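Local coordinates for protein beta-L-arabinobiosidase (Bacteroides thetaiotaomicron, PDB 5MQR) that probably hydrolyses glycosidic bonds in plant pectin, as a large multi-domain gut-bacterial glycosidase with sialidase-like and arabinosidase-type parts, at residues Tyr782-Trp785 against Glu786-Asn789; Lys857-Val860 against Glu861-Trp865; Met744-Met747 against Asp748-Ser751; Gln730-His733 against Thr734-Gly738. One frame throughout, in Å; residues are numbered along the deposited sequence.

How the contacts relate
All four contacts fall in the MGH1-like glycoside hydrolase domain, whose helices probably form the (alpha/alpha)6 barrel expected of a six-hairpin glycosidase. Along the chain the order is contacts 4, 3, 1 and 2. Contact 4 lies in the C-terminal part of helix 726-737; contact 3 is a short turn on the way to helix 754-765; contact 1 finishes helix 768-788, and contact 2 finishes helix 843-864. Contact 3 is the hub: it touches both contact 4 and contact 1, their centres about 13 and 12 Å from its own. Contact 2 stands apart, about 19 Å between centres from contact 1. They illustrate how helix ends and connecting turns are shaped by local main-chain bonds and side-chain contacts.

Contact 1: Tyr782-Trp785 against Glu786-Asn789; sequences YQRW and ERTN
Tyr782 and Glu786, one helical turn apart near the end of helix 768-788, meet through a ring edge: OE2 of Glu786 lies in the plane of the phenol, 3.6 Å from Tyr782 CE1, with ring and carboxylate 88° apart. Both residues place CG anti to the backbone N (chi1 -172° and -174°), which sends the two side chains off the same flank of the helix. Water completes the pairing, lying 2.7 Å from Tyr782 OH and donating a hydrogen bond to Glu786 OE2. The same carboxylate oxygen also forms a salt bridge with Arg852 of helix 843-864.

A second water links Arg784 and Thr788. It accepts from Arg784 NH1 at 3.0 Å and lies 2.8 Å from Thr788 OG1. The bend of the arginine chain at chi3 also carries NH1 above the indole of Trp785, toward the rim of the ring. On the other arginine, Arg787, the guanidinium turns a face to the backbone, over Gln783 O and Arg784 CA.

Main-chain bonds hold the frame. Glu786 N donates almost straight to Tyr782 O, Arg787 N to Gln783 O at 2.8 Å, and Thr788 N to Arg784 O. Asn789 N still reaches Trp785 O at 2.9 Å, although Asn789 is the first residue to leave helical angles.

The chemistry implies a helix end in which two waters supplement the main-chain bonds by bridging side chains four residues apart, and the positive charge of Arg852 would probably favour the ionised form of Glu786.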
loop_
_atom_site.group_PDB
_atom_site.type_symbol
_atom_site.label_atom_id
_atom_site.label_comp_id
_atom_site.label_asym_id
_atom_site.label_seq_id
_atom_site.Cartn_x
_atom_site.Cartn_y
_atom_site.Cartn_z
ATOM N N TYR A 782 -36.085 25.453 14.343
ATOM C CA TYR A 782 -35.656 25.700 15.720
ATOM C C TYR A 782 -36.706 26.537 16.476
ATOM O O TYR A 782 -37.140 26.167 17.566
ATOM C CB TYR A 782 -34.298 26.406 15.751
ATOM C CG TYR A 782 -33.737 26.504 17.141
ATOM C CD1 TYR A 782 -34.210 27.456 18.044
ATOM C CD2 TYR A 782 -32.742 25.631 17.572
ATOM C CE1 TYR A 782 -33.702 27.514 19.329
ATOM C CE2 TYR A 782 -32.228 25.700 18.853
ATOM C CZ TYR A 782 -32.708 26.636 19.725
ATOM O OH TYR A 782 -32.194 26.688 21.002
ATOM N N GLN A 783 -37.112 27.649 15.875
ATOM C CA GLN A 783 -38.037 28.579 16.510
ATOM C C GLN A 783 -39.406 27.933 16.818
ATOM O O GLN A 783 -40.034 28.290 17.823
ATOM C CB GLN A 783 -38.185 29.871 15.676
ATOM C CG GLN A 783 -36.952 30.778 15.728
ATOM C CD GLN A 783 -37.062 31.990 14.800
ATOM O OE1 GLN A 783 -37.934 32.843 14.974
ATOM N NE2 GLN A 783 -36.180 32.076 13.817
ATOM N N ARG A 784 -39.832 26.974 15.982
ATOM C CA ARG A 784 -41.088 26.270 16.196
ATOM C C ARG A 784 -40.986 25.451 17.481
ATOM O O ARG A 784 -41.839 25.583 18.359
ATOM C CB ARG A 784 -41.478 25.391 14.988
ATOM C CG ARG A 784 -42.754 24.586 15.222
ATOM C CD ARG A 784 -43.202 23.761 14.019
ATOM N NE ARG A 784 -42.134 23.018 13.348
ATOM C CZ ARG A 784 -41.508 21.942 13.836
ATOM N NH1 ARG A 784 -41.784 21.459 15.045
ATOM N NH2 ARG A 784 -40.567 21.352 13.114
ATOM N N TRP A 785 -39.929 24.647 17.603
ATOM C CA TRP A 785 -39.712 23.882 18.834
ATOM C C TRP A 785 -39.618 24.774 20.077
ATOM O O TRP A 785 -40.197 24.473 21.114
ATOM C CB TRP A 785 -38.468 22.974 18.724
ATOM C CG TRP A 785 -38.695 21.786 17.840
ATOM C CD1 TRP A 785 -38.031 21.480 16.682
ATOM C CD2 TRP A 785 -39.657 20.755 18.033
ATOM N NE1 TRP A 785 -38.530 20.309 16.137
ATOM C CE2 TRP A 785 -39.515 19.837 16.959
ATOM C CE3 TRP A 785 -40.616 20.501 19.023
ATOM C CZ2 TRP A 785 -40.307 18.699 16.834
ATOM C CZ3 TRP A 785 -41.427 19.353 18.899
ATOM C CH2 TRP A 785 -41.257 18.463 17.805
ATOM N N GLU A 786 -38.868 25.858 19.956
ATOM C CA GLU A 786 -38.721 26.851 21.021
ATOM C C GLU A 786 -40.053 27.468 21.440
ATOM O O GLU A 786 -40.299 27.664 22.607
ATOM C CB GLU A 786 -37.772 27.964 20.564
ATOM C CG GLU A 786 -37.418 28.984 21.627
ATOM C CD GLU A 786 -36.371 29.944 21.116
ATOM O OE1 GLU A 786 -36.723 30.767 20.246
ATOM O OE2 GLU A 786 -35.195 29.850 21.556
ATOM N N ARG A 787 -40.901 27.762 20.470
ATOM C CA ARG A 787 -42.235 28.315 20.734
ATOM C C ARG A 787 -43.176 27.292 21.402
ATOM O O ARG A 787 -43.890 27.645 22.340
ATOM C CB ARG A 787 -42.806 28.893 19.430
ATOM C CG ARG A 787 -44.314 29.137 19.353
ATOM C CD ARG A 787 -44.686 30.121 18.235
ATOM N NE ARG A 787 -43.686 30.179 17.153
ATOM C CZ ARG A 787 -43.562 29.308 16.132
ATOM N NH1 ARG A 787 -44.385 28.254 15.989
ATOM N NH2 ARG A 787 -42.594 29.491 15.239
ATOM N N THR A 788 -43.120 26.026 20.978
ATOM C CA THR A 788 -44.099 25.031 21.415
ATOM C C THR A 788 -43.703 24.159 22.592
ATOM O O THR A 788 -44.600 23.605 23.236
ATOM C CB THR A 788 -44.524 24.095 20.257
ATOM O OG1 THR A 788 -43.427 23.279 19.822
ATOM C CG2 THR A 788 -45.092 24.901 19.076
ATOM N N ASN A 789 -42.401 24.015 22.880
ATOM C CA ASN A 789 -41.922 22.929 23.746
ATOM C C ASN A 789 -41.006 23.285 24.932
ATOM O O ASN A 789 -40.229 22.445 25.397
ATOM C CB ASN A 789 -41.300 21.836 22.874
ATOM C CG ASN A 789 -42.309 20.805 22.444
ATOM O OD1 ASN A 789 -42.348 19.705 22.991
ATOM N ND2 ASN A 789 -43.143 21.150 21.482
HETATM O O HOH W 1 -33.872 27.774 22.747
HETATM O O HOH W 2 -43.699 21.917 17.345
#

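Contact 2: Lys857-Val860 against Glu861-Trp865; sequences KSLV and ENDLW
Over one face of the Glu861 carboxylate sits CE of Lys857, offset toward the oxygens and almost equally near to both, 3.9 Å from OE2 and 4.0 Å from OE1. CD2 of Leu859 likewise comes over a face of the Asp863 carboxylate, 3.8 Å from OD2. The indole of Trp865, by contrast, leads away from the helix and makes edge-to-face contacts with Phe872 and Tyr903.

The charged tips of Lys857 and Glu861 do not meet: NZ is 5.0 Å from OE2. Instead they share a partner, Asp898, whose side chain forms a salt bridge with Lys857 NZ while its backbone N donates to Glu861 OE2. Shortening Glu861 to an alanine is likely to leave the backbone N of Asp898 without this acceptor and to uncover the methylenes of Lys857.

This is the C-terminal end of helix 843-864, where regular turns give way to a wider pi-type turn. Glu861 N donates to Lys857 O in the ordinary i to i+4 manner. Val860 O then serves two donors, Leu864 N at 2.9 Å, set above the carbonyl plane, and Trp865 N through a weak bond of 3.3 Å, as the chain enters strand 865-866. On the buried flank Val860 and Leu864 slant past one another, CG2 of the valine 4.1 Å from CD1 of the leucine, and both side chains press against Asn823 of helix 820-839.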
loop_
_atom_site.group_PDB
_atom_site.type_symbol
_atom_site.label_atom_id
_atom_site.label_comp_id
_atom_site.label_asym_id
_atom_site.label_seq_id
_atom_site.Cartn_x
_atom_site.Cartn_y
_atom_site.Cartn_z
ATOM N N LYS A 857 -27.015 24.484 27.817
ATOM C CA LYS A 857 -25.928 23.780 28.484
ATOM C C LYS A 857 -26.027 23.946 30.014
ATOM O O LYS A 857 -25.983 22.956 30.757
ATOM C CB LYS A 857 -24.586 24.297 27.985
ATOM C CG LYS A 857 -23.405 23.767 28.756
ATOM C CD LYS A 857 -22.113 24.038 28.030
ATOM C CE LYS A 857 -20.965 23.722 28.960
ATOM N NZ LYS A 857 -19.719 24.132 28.305
ATOM N N SER A 858 -26.166 25.187 30.468
ATOM C CA SER A 858 -26.340 25.458 31.901
ATOM C C SER A 858 -27.549 24.781 32.505
ATOM O O SER A 858 -27.442 24.185 33.567
ATOM C CB SER A 858 -26.398 26.950 32.201
ATOM O OG SER A 858 -25.077 27.385 32.382
ATOM N N LEU A 859 -28.684 24.851 31.823
ATOM C CA LEU A 859 -29.898 24.202 32.327
ATOM C C LEU A 859 -29.744 22.688 32.398
ATOM O O LEU A 859 -30.149 22.094 33.380
ATOM C CB LEU A 859 -31.125 24.560 31.499
ATOM C CG LEU A 859 -31.626 25.996 31.668
ATOM C CD1 LEU A 859 -32.653 26.310 30.594
ATOM C CD2 LEU A 859 -32.234 26.219 33.043
ATOM N N VAL A 860 -29.130 22.061 31.400
ATOM C CA VAL A 860 -28.950 20.616 31.465
ATOM C C VAL A 860 -28.030 20.249 32.629
ATOM O O VAL A 860 -28.325 19.320 33.382
ATOM C CB VAL A 860 -28.440 20.013 30.135
ATOM C CG1 VAL A 860 -28.056 18.544 30.305
ATOM C CG2 VAL A 860 -29.517 20.130 29.078
ATOM N N GLU A 861 -26.926 20.973 32.765
ATOM C CA GLU A 861 -25.912 20.649 33.777
ATOM C C GLU A 861 -26.409 20.864 35.198
ATOM O O GLU A 861 -26.118 20.053 36.088
ATOM C CB GLU A 861 -24.641 21.458 33.555
ATOM C CG GLU A 861 -23.837 20.984 32.356
ATOM C CD GLU A 861 -22.495 21.685 32.247
ATOM O OE1 GLU A 861 -22.401 22.865 32.619
ATOM O OE2 GLU A 861 -21.532 21.044 31.789
ATOM N N ASN A 862 -27.145 21.954 35.398
ATOM C CA ASN A 862 -27.682 22.289 36.713
ATOM C C ASN A 862 -28.944 21.513 37.060
ATOM O O ASN A 862 -29.095 21.085 38.193
ATOM C CB ASN A 862 -27.939 23.803 36.832
ATOM C CG ASN A 862 -26.647 24.630 36.826
ATOM O OD1 ASN A 862 -25.552 24.147 37.161
ATOM N ND2 ASN A 862 -26.771 25.886 36.434
ATOM N N ASP A 863 -29.843 21.329 36.096
ATOM C CA ASP A 863 -31.170 20.789 36.374
ATOM C C ASP A 863 -31.340 19.310 36.047
ATOM O O ASP A 863 -32.158 18.659 36.683
ATOM C CB ASP A 863 -32.245 21.572 35.619
ATOM C CG ASP A 863 -32.369 23.011 36.071
ATOM O OD1 ASP A 863 -31.562 23.498 36.880
ATOM O OD2 ASP A 863 -33.313 23.671 35.631
ATOM N N LEU A 864 -30.632 18.773 35.044
ATOM C CA LEU A 864 -30.818 17.361 34.651
ATOM C C LEU A 864 -29.788 16.404 35.230
ATOM O O LEU A 864 -30.026 15.198 35.283
ATOM C CB LEU A 864 -30.913 17.220 33.136
ATOM C CG LEU A 864 -32.043 18.035 32.495
ATOM C CD1 LEU A 864 -32.121 17.692 31.014
ATOM C CD2 LEU A 864 -33.393 17.811 33.162
ATOM N N TRP A 865 -28.658 16.940 35.687
ATOM C CA TRP A 865 -27.672 16.160 36.411
ATOM C C TRP A 865 -28.259 15.769 37.767
ATOM O O TRP A 865 -28.534 16.631 38.604
ATOM C CB TRP A 865 -26.393 16.956 36.611
ATOM C CG TRP A 865 -25.300 16.158 37.260
ATOM C CD1 TRP A 865 -24.743 16.364 38.498
ATOM C CD2 TRP A 865 -24.652 15.009 36.716
ATOM N NE1 TRP A 865 -23.775 15.420 38.743
ATOM C CE2 TRP A 865 -23.704 14.571 37.673
ATOM C CE3 TRP A 865 -24.782 14.301 35.516
ATOM C CZ2 TRP A 865 -22.879 13.463 37.454
ATOM C CZ3 TRP A 865 -23.954 13.198 35.295
ATOM C CH2 TRP A 865 -23.018 12.792 36.259
#

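Contact 3: Met744-Met747 against Asp748-Ser751; sequences MKKM and DKFS
A short 3-10 segment in the connection between helices 726-737 and 754-765 brings Lys746 and Lys749 together across a single tight turn. Lys749 N donates to Lys746 O at 3.1 Å and 160°, the i to i+3 bond that defines such a turn. The donor stands far above the carbonyl plane, 68° out of it. One residue earlier Asp748 N reaches back to Lys745 O in a weak bond of 3.4 Å.

The two lysines touch through their roots rather than their ammonium groups: CB of Lys746 is 3.9 Å from CG of Lys749. Beyond that point their chains part. Lys746 runs extended to give NZ to Ser702 O, while Lys749 bends at chi2 and comes within about 4 Å of a bound HEPES buffer molecule.

Asp748 has its CG in the position between backbone N and carbonyl carbon (chi1 71°), which turns the carboxylate back over the preceding turn. OD1 comes to 3.2 Å from Lys745 O; both are acceptors, so no bond forms. The carbonyl oxygens of Met747 and Phe750 also come close without a bond.

Met747, modelled as selenomethionine, sends its side chain away from the turn, onto Trp735 and Tyr736 of helix 726-737 and onto Glu781 and Arg784 of helix 768-788. Asp748 packs on Arg784 as well. Just beyond the turn Ser751 bonds through OG to Asp803 and Gln798 and rests against helix 820-839, which places the connection among three helices.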
loop_
_atom_site.group_PDB
_atom_site.type_symbol
_atom_site.label_atom_id
_atom_site.label_comp_id
_atom_site.label_asym_id
_atom_site.label_seq_id
_atom_site.Cartn_x
_atom_site.Cartn_y
_atom_site.Cartn_z
HETATM N N MSE A 744 -42.529 19.425 5.694
HETATM C CA MSE A 744 -43.479 18.352 5.993
HETATM C C MSE A 744 -44.165 18.654 7.320
HETATM O O MSE A 744 -43.528 19.038 8.299
HETATM C CB MSE A 744 -42.805 16.970 6.041
HETATM C CG MSE A 744 -42.286 16.405 4.707
HETATM SE SE MSE A 744 -43.739 16.132 3.391
HETATM C CE MSE A 744 -42.620 15.758 1.825
ATOM N N LYS A 745 -45.479 18.504 7.337
ATOM C CA LYS A 745 -46.297 18.791 8.504
ATOM C C LYS A 745 -45.889 17.962 9.734
ATOM O O LYS A 745 -45.831 18.489 10.839
ATOM C CB LYS A 745 -47.754 18.508 8.115
ATOM C CG LYS A 745 -48.838 18.836 9.122
ATOM C CD LYS A 745 -50.246 18.907 8.462
ATOM C CE LYS A 745 -50.562 17.813 7.401
ATOM N NZ LYS A 745 -50.264 18.197 5.967
ATOM N N LYS A 746 -45.561 16.682 9.526
ATOM C CA LYS A 746 -45.301 15.757 10.643
ATOM C C LYS A 746 -43.878 15.766 11.179
ATOM O O LYS A 746 -43.533 14.941 12.014
ATOM C CB LYS A 746 -45.768 14.344 10.296
ATOM C CG LYS A 746 -47.268 14.337 10.059
ATOM C CD LYS A 746 -47.806 12.953 9.786
ATOM C CE LYS A 746 -49.305 13.031 9.547
ATOM N NZ LYS A 746 -49.875 11.665 9.413
HETATM N N MSE A 747 -43.074 16.739 10.774
HETATM C CA MSE A 747 -41.854 17.078 11.528
HETATM C C MSE A 747 -42.186 17.488 12.956
HETATM O O MSE A 747 -41.371 17.296 13.863
HETATM C CB MSE A 747 -41.058 18.187 10.830
HETATM C CG MSE A 747 -40.467 17.654 9.533
HETATM SE SE MSE A 747 -39.160 18.862 8.707
HETATM C CE MSE A 747 -37.742 18.322 9.955
ATOM N N ASP A 748 -43.380 18.040 13.181
ATOM C CA ASP A 748 -43.792 18.376 14.529
ATOM C C ASP A 748 -44.089 17.144 15.425
ATOM O O ASP A 748 -44.322 17.319 16.603
ATOM C CB ASP A 748 -44.920 19.459 14.541
ATOM C CG ASP A 748 -46.287 18.959 14.044
ATOM O OD1 ASP A 748 -46.520 17.741 13.844
ATOM O OD2 ASP A 748 -47.161 19.828 13.844
ATOM N N LYS A 749 -44.056 15.924 14.884
ATOM C CA LYS A 749 -44.376 14.725 15.653
ATOM C C LYS A 749 -43.171 14.092 16.336
ATOM O O LYS A 749 -43.351 13.212 17.160
ATOM C CB LYS A 749 -45.070 13.668 14.767
ATOM C CG LYS A 749 -46.414 14.092 14.170
ATOM C CD LYS A 749 -47.464 14.298 15.245
ATOM C CE LYS A 749 -48.816 14.639 14.641
ATOM N NZ LYS A 749 -49.666 15.308 15.671
ATOM N N PHE A 750 -41.958 14.517 15.985
ATOM C CA PHE A 750 -40.757 13.962 16.592
ATOM C C PHE A 750 -39.693 15.013 16.862
ATOM O O PHE A 750 -39.475 15.926 16.048
ATOM C CB PHE A 750 -40.169 12.850 15.716
ATOM C CG PHE A 750 -41.055 11.643 15.596
ATOM C CD1 PHE A 750 -41.116 10.706 16.621
ATOM C CD2 PHE A 750 -41.854 11.459 14.482
ATOM C CE1 PHE A 750 -41.949 9.594 16.531
ATOM C CE2 PHE A 750 -42.679 10.347 14.379
ATOM C CZ PHE A 750 -42.733 9.418 15.405
ATOM N N SER A 751 -39.039 14.868 18.017
ATOM C CA SER A 751 -37.923 15.703 18.385
ATOM C C SER A 751 -36.887 15.691 17.269
ATOM O O SER A 751 -36.797 14.734 16.488
ATOM C CB SER A 751 -37.277 15.216 19.681
ATOM O OG SER A 751 -38.203 15.170 20.752
#

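Contact 4: Gln730-His733 against Thr734-Gly738; sequences QIIH and TWYRG
With CG anti to the carbonyl carbon in both residues (chi1 -71° and -64°), His733 and Arg737 project from the same flank of helix 726-737, one turn apart. The arginine chain stays extended from CG to NE and runs alongside the histidine until its guanidinium lies flat on the imidazole, the planes 13° apart and the centres separated by 4.5 Å. NH1 does most of the touching: it sits over one face, toward the rim, 3.6 Å from His733 NE2. Asp773 and Asp777 of helix 768-788 form salt bridges with NH1 and NH2, and Phe770 of that helix also meets the His733 ring.

Ile732 and Tyr736 form the neighbouring apolar pair. CG2 of the isoleucine packs 4.0 Å from CD1 of the tyrosine, and that same CD1 lies 3.3 Å from Ile732 O, which meets the phenol at its edge. The hydroxyl reaches beyond to Glu781.

Along the backbone Thr734 N donates to Gln730 O at 2.7 Å, and Arg737 N to His733 O at the same length. Tyr736 N is held by Ile732 O at 3.1 Å and only weakly by His733 O.

Replacing His733 with an alanine would probably take away the surface beneath the guanidinium, leaving it held by its polar partners but without the ring under it. The arrangement is that of a cation resting on an aromatic face: the two carboxylates would probably balance much of its charge, so its effect on the imidazole is likely to be modest, and their salt bridges tie helix 726-737 to helix 768-788.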
loop_
_atom_site.group_PDB
_atom_site.type_symbol
_atom_site.label_atom_id
_atom_site.label_comp_id
_atom_site.label_asym_id
_atom_site.label_seq_id
_atom_site.Cartn_x
_atom_site.Cartn_y
_atom_site.Cartn_z
ATOM N N GLN A 730 -31.554 15.895 -1.942
ATOM C CA GLN A 730 -32.985 15.765 -2.181
ATOM C C GLN A 730 -33.765 15.297 -0.955
ATOM O O GLN A 730 -34.829 15.849 -0.660
ATOM C CB GLN A 730 -33.245 14.853 -3.394
ATOM C CG GLN A 730 -32.845 15.526 -4.707
ATOM C CD GLN A 730 -33.126 14.705 -5.950
ATOM O OE1 GLN A 730 -34.156 14.006 -6.051
ATOM N NE2 GLN A 730 -32.222 14.785 -6.912
ATOM N N ILE A 731 -33.223 14.305 -0.243
ATOM C CA ILE A 731 -33.818 13.792 0.995
ATOM C C ILE A 731 -34.081 14.901 1.995
ATOM O O ILE A 731 -35.164 14.968 2.561
ATOM C CB ILE A 731 -32.947 12.697 1.651
ATOM C CG1 ILE A 731 -33.056 11.391 0.856
ATOM C CG2 ILE A 731 -33.358 12.429 3.093
ATOM C CD1 ILE A 731 -31.846 10.481 1.036
ATOM N N ILE A 732 -33.076 15.732 2.223
ATOM C CA ILE A 732 -33.195 16.899 3.078
ATOM C C ILE A 732 -34.184 17.912 2.485
ATOM O O ILE A 732 -35.106 18.346 3.189
ATOM C CB ILE A 732 -31.806 17.539 3.354
ATOM C CG1 ILE A 732 -30.997 16.596 4.246
ATOM C CG2 ILE A 732 -31.923 18.914 4.021
ATOM C CD1 ILE A 732 -29.535 16.934 4.306
ATOM N N HIS A 733 -34.026 18.280 1.215
ATOM C CA HIS A 733 -34.947 19.267 0.631
ATOM C C HIS A 733 -36.393 18.768 0.652
ATOM O O HIS A 733 -37.297 19.545 0.866
ATOM C CB HIS A 733 -34.520 19.703 -0.773
ATOM C CG HIS A 733 -33.291 20.569 -0.788
ATOM N ND1 HIS A 733 -32.550 20.797 -1.933
ATOM C CD2 HIS A 733 -32.652 21.231 0.209
ATOM C CE1 HIS A 733 -31.516 21.567 -1.641
ATOM N NE2 HIS A 733 -31.560 21.848 -0.351
ATOM N N THR A 734 -36.594 17.464 0.494
ATOM C CA THR A 734 -37.926 16.874 0.565
ATOM C C THR A 734 -38.584 17.109 1.945
ATOM O O THR A 734 -39.750 17.495 2.009
ATOM C CB THR A 734 -37.848 15.376 0.239
ATOM O OG1 THR A 734 -37.510 15.211 -1.146
ATOM C CG2 THR A 734 -39.150 14.675 0.538
ATOM N N TRP A 735 -37.829 16.888 3.028
ATOM C CA TRP A 735 -38.322 17.171 4.378
ATOM C C TRP A 735 -38.678 18.638 4.564
ATOM O O TRP A 735 -39.721 18.929 5.155
ATOM C CB TRP A 735 -37.334 16.742 5.485
ATOM C CG TRP A 735 -37.432 15.323 5.862
ATOM C CD1 TRP A 735 -36.495 14.359 5.654
ATOM C CD2 TRP A 735 -38.536 14.680 6.503
ATOM N NE1 TRP A 735 -36.940 13.155 6.130
ATOM C CE2 TRP A 735 -38.202 13.320 6.642
ATOM C CE3 TRP A 735 -39.771 15.118 6.972
ATOM C CZ2 TRP A 735 -39.059 12.399 7.249
ATOM C CZ3 TRP A 735 -40.626 14.201 7.561
ATOM C CH2 TRP A 735 -40.256 12.865 7.711
ATOM N N TYR A 736 -37.841 19.547 4.065
ATOM C CA TYR A 736 -37.997 20.983 4.395
ATOM C C TYR A 736 -38.790 21.799 3.374
ATOM O O TYR A 736 -39.309 22.868 3.709
ATOM C CB TYR A 736 -36.637 21.631 4.660
ATOM C CG TYR A 736 -36.035 21.174 5.967
ATOM C CD1 TYR A 736 -35.225 20.043 6.030
ATOM C CD2 TYR A 736 -36.285 21.866 7.153
ATOM C CE1 TYR A 736 -34.678 19.611 7.238
ATOM C CE2 TYR A 736 -35.749 21.438 8.362
ATOM C CZ TYR A 736 -34.936 20.318 8.399
ATOM O OH TYR A 736 -34.404 19.895 9.582
ATOM N N ARG A 737 -38.868 21.313 2.139
ATOM C CA ARG A 737 -39.540 22.038 1.064
ATOM C C ARG A 737 -40.511 21.186 0.261
ATOM O O ARG A 737 -41.069 21.654 -0.718
ATOM C CB ARG A 737 -38.483 22.627 0.137
ATOM C CG ARG A 737 -37.610 23.658 0.833
ATOM C CD ARG A 737 -36.262 23.780 0.185
ATOM N NE ARG A 737 -35.368 24.602 0.993
ATOM C CZ ARG A 737 -34.178 25.052 0.599
ATOM N NH1 ARG A 737 -33.702 24.754 -0.600
ATOM N NH2 ARG A 737 -33.460 25.811 1.419
ATOM N N GLY A 738 -40.757 19.957 0.688
ATOM C CA GLY A 738 -41.507 19.027 -0.138
ATOM C C GLY A 738 -43.001 19.056 0.070
ATOM O O GLY A 738 -43.688 18.239 -0.505
#